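PDB 3QWT: putative GH105 family protein from Salmonella enterica subsp. enterica serovar Paratyphi A, which is of unknown function but, as a putative GH105 member, probably hydrolyses unsaturated uronyl-containing oligosaccharides, as relatives of that family do. Local coordinates for residues I181-N186 with L245-L250. Numbering follows the deposited sequence.
Sequences IGKLLN and LELLDL
Lys183, in the last turn of helix 170-184, reaches across to Leu247 and Leu248 at the end of helix 231-248, a small helix-to-helix contact in an alpha/alpha toroid, where both helices reach their C-terminal ends. Its apolar part is one lysine laid alongside one leucine: CD2 of Leu247 lies 3.9 Å from CG of Lys183, and the two side chains run past each other in opposite directions. A bend at chi2 (-63°) turns the lysine chain towards the last turn of the neighbouring helix, and beyond it the chain runs extended; CE of Lys183 passes 3.9 Å from the carbonyl O of Leu247. NZ of Lys183 lies 4.4 Å from O of Leu248, too far for a direct bond, and a water bridges the two. That water accepts from NZ of Lys183 at 2.8 Å and donates to O of Leu248 at the same distance, so a carbonyl of the final helical turn meets a positive charge through solvent. Asn186, at positive phi, is the C-prime residue of a Schellman motif, its N bonded to O of Lys183, while Asp249 leaves the other helix, also with positive phi. Leu247 also packs on Leu176, Ala179 and Lys180, earlier in helix 170-184. Ile181 and Leu185 pack on helix 131-143, Ile181 and Leu184 on helix 114-125, and Leu245 and Leu250 on helix 255-272.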
ATOM      1  N   ILE A 181      23.578  -3.663 -11.500  1.00 21.15           N
ATOM      2  CA  ILE A 181      22.689  -3.612 -12.653  1.00 23.62           C
ATOM      3  C   ILE A 181      21.260  -3.969 -12.253  1.00 27.90           C
ATOM      4  O   ILE A 181      20.307  -3.369 -12.745  1.00 29.31           O
ATOM      5  CB  ILE A 181      23.180  -4.547 -13.783  1.00 23.13           C
ATOM      6  CG1 ILE A 181      24.549  -4.077 -14.269  1.00 25.81           C
ATOM      7  CG2 ILE A 181      22.199  -4.545 -14.944  1.00 18.69           C
ATOM      8  CD1 ILE A 181      25.079  -4.864 -15.434  1.00 36.04           C
ATOM      9  N   GLY A 182      21.126  -4.940 -11.351  1.00 27.87           N
ATOM     10  CA  GLY A 182      19.828  -5.384 -10.878  1.00 27.95           C
ATOM     11  C   GLY A 182      19.078  -4.242 -10.212  1.00 33.64           C
ATOM     12  O   GLY A 182      17.908  -3.985 -10.503  1.00 30.13           O
ATOM     13  N   LYS A 183      19.761  -3.547  -9.312  1.00 32.41           N
ATOM     14  CA  LYS A 183      19.201  -2.352  -8.720  1.00 30.72           C
ATOM     15  C   LYS A 183      18.882  -1.315  -9.807  1.00 33.46           C
ATOM     16  O   LYS A 183      17.759  -0.821  -9.895  1.00 33.58           O
ATOM     17  CB  LYS A 183      20.171  -1.794  -7.693  1.00 28.66           C
ATOM     18  CG  LYS A 183      20.261  -2.639  -6.425  1.00 30.97           C
ATOM     19  CD  LYS A 183      18.887  -2.660  -5.715  1.00 30.07           C
ATOM     20  CE  LYS A 183      18.873  -3.525  -4.468  1.00 28.77           C
ATOM     21  NZ  LYS A 183      17.602  -3.275  -3.711  1.00 33.48           N
ATOM     22  N   LEU A 184      19.860  -1.028 -10.658  1.00 33.16           N
ATOM     23  CA  LEU A 184      19.715  -0.018 -11.708  1.00 33.98           C
ATOM     24  C   LEU A 184      18.523  -0.248 -12.642  1.00 35.31           C
ATOM     25  O   LEU A 184      17.719   0.654 -12.865  1.00 32.49           O
ATOM     26  CB  LEU A 184      21.009   0.093 -12.524  1.00 33.62           C
ATOM     27  CG  LEU A 184      20.981   1.088 -13.693  1.00 37.70           C
ATOM     28  CD1 LEU A 184      20.608   2.474 -13.208  1.00 38.28           C
ATOM     29  CD2 LEU A 184      22.326   1.130 -14.436  1.00 34.35           C
ATOM     30  N   LEU A 185      18.408  -1.451 -13.195  1.00 33.50           N
ATOM     31  CA  LEU A 185      17.326  -1.744 -14.129  1.00 26.22           C
ATOM     32  C   LEU A 185      16.056  -2.229 -13.428  1.00 25.68           C
ATOM     33  O   LEU A 185      15.151  -2.740 -14.074  1.00 26.51           O
ATOM     34  CB  LEU A 185      17.780  -2.789 -15.167  1.00 27.36           C
ATOM     35  CG  LEU A 185      19.072  -2.494 -15.927  1.00 27.56           C
ATOM     36  CD1 LEU A 185      19.314  -3.578 -16.918  1.00 22.58           C
ATOM     37  CD2 LEU A 185      19.034  -1.133 -16.611  1.00 37.51           C
ATOM     38  N   ASN A 186      15.993  -2.078 -12.109  1.00 24.09           N
ATOM     39  CA  ASN A 186      14.873  -2.629 -11.332  1.00 32.40           C
ATOM     40  C   ASN A 186      14.566  -4.078 -11.692  1.00 30.54           C
ATOM     41  O   ASN A 186      13.438  -4.403 -12.072  1.00 33.21           O
ATOM     42  CB  ASN A 186      13.596  -1.789 -11.499  1.00 41.95           C
ATOM     43  CG  ASN A 186      13.756  -0.373 -10.978  1.00 59.47           C
ATOM     44  OD1 ASN A 186      14.188  -0.154  -9.842  1.00 64.37           O
ATOM     45  ND2 ASN A 186      13.412   0.603 -11.813  1.00 67.64           N
ATOM     46  N   LEU A 245      26.750  -4.071   0.601  1.00 29.18           N
ATOM     47  CA  LEU A 245      25.845  -3.677   1.670  1.00 28.64           C
ATOM     48  C   LEU A 245      25.208  -2.329   1.388  1.00 33.46           C
ATOM     49  O   LEU A 245      24.024  -2.091   1.674  1.00 30.91           O
ATOM     50  CB  LEU A 245      26.583  -3.602   2.990  1.00 34.41           C
ATOM     51  CG  LEU A 245      26.886  -4.939   3.654  1.00 38.61           C
ATOM     52  CD1 LEU A 245      27.632  -4.684   4.953  1.00 33.90           C
ATOM     53  CD2 LEU A 245      25.602  -5.708   3.894  1.00 41.56           C
ATOM     54  N   GLU A 246      26.005  -1.431   0.838  1.00 31.43           N
ATOM     55  CA  GLU A 246      25.527  -0.094   0.569  1.00 31.57           C
ATOM     56  C   GLU A 246      24.492  -0.147  -0.552  1.00 30.03           C
ATOM     57  O   GLU A 246      23.461   0.524  -0.476  1.00 25.33           O
ATOM     58  CB  GLU A 246      26.704   0.810   0.200  1.00 36.05           C
ATOM     59  CG  GLU A 246      26.319   2.212  -0.221  1.00 38.42           C
ATOM     60  CD  GLU A 246      27.552   3.060  -0.514  1.00 40.42           C
ATOM     61  OE1 GLU A 246      27.880   3.922   0.317  1.00 42.15           O
ATOM     62  OE2 GLU A 246      28.201   2.841  -1.559  1.00 38.64           O
ATOM     63  N   LEU A 247      24.781  -0.945  -1.583  1.00 24.74           N
ATOM     64  CA  LEU A 247      23.804  -1.274  -2.599  1.00 24.55           C
ATOM     65  C   LEU A 247      22.504  -1.815  -2.002  1.00 30.51           C
ATOM     66  O   LEU A 247      21.422  -1.371  -2.377  1.00 25.40           O
ATOM     67  CB  LEU A 247      24.356  -2.278  -3.610  1.00 31.21           C
ATOM     68  CG  LEU A 247      24.819  -1.672  -4.935  1.00 40.47           C
ATOM     69  CD1 LEU A 247      25.451  -2.733  -5.815  1.00 45.22           C
ATOM     70  CD2 LEU A 247      23.660  -0.985  -5.649  1.00 28.90           C
ATOM     71  N   LEU A 248      22.607  -2.769  -1.080  1.00 29.79           N
ATOM     72  CA  LEU A 248      21.413  -3.461  -0.601  1.00 27.69           C
ATOM     73  C   LEU A 248      20.538  -2.552   0.249  1.00 24.42           C
ATOM     74  O   LEU A 248      19.314  -2.683   0.249  1.00 35.12           O
ATOM     75  CB  LEU A 248      21.769  -4.729   0.181  1.00 26.04           C
ATOM     76  CG  LEU A 248      22.219  -5.946  -0.629  1.00 26.78           C
ATOM     77  CD1 LEU A 248      22.677  -7.095   0.281  1.00 27.18           C
ATOM     78  CD2 LEU A 248      21.142  -6.403  -1.555  1.00 28.88           C
ATOM     79  N   ASP A 249      21.173  -1.643   0.976  1.00 33.07           N
ATOM     80  CA  ASP A 249      20.455  -0.680   1.803  1.00 36.18           C
ATOM     81  C   ASP A 249      19.422  -1.355   2.724  1.00 33.20           C
ATOM     82  O   ASP A 249      18.321  -0.851   2.877  1.00 33.54           O
ATOM     83  CB  ASP A 249      19.781   0.382   0.905  1.00 28.83           C
ATOM     84  CG  ASP A 249      19.301   1.595   1.689  1.00 40.15           C
ATOM     85  OD1 ASP A 249      19.768   1.794   2.837  1.00 41.98           O
ATOM     86  OD2 ASP A 249      18.455   2.345   1.160  1.00 41.57           O
ATOM     87  N   LEU A 250      19.783  -2.491   3.325  1.00 34.24           N
ATOM     88  CA  LEU A 250      18.875  -3.238   4.208  1.00 30.89           C
ATOM     89  C   LEU A 250      18.812  -2.655   5.623  1.00 29.22           C
ATOM     90  O   LEU A 250      19.789  -2.079   6.089  1.00 33.98           O
ATOM     91  CB  LEU A 250      19.300  -4.703   4.278  1.00 25.58           C
ATOM     92  CG  LEU A 250      19.310  -5.411   2.929  1.00 31.39           C
ATOM     93  CD1 LEU A 250      19.772  -6.852   3.072  1.00 33.70           C
ATOM     94  CD2 LEU A 250      17.922  -5.348   2.335  1.00 29.58           C
TER
HETATM   95  O   HOH W   1      17.889  -4.564  -1.224  1.00 29.26           O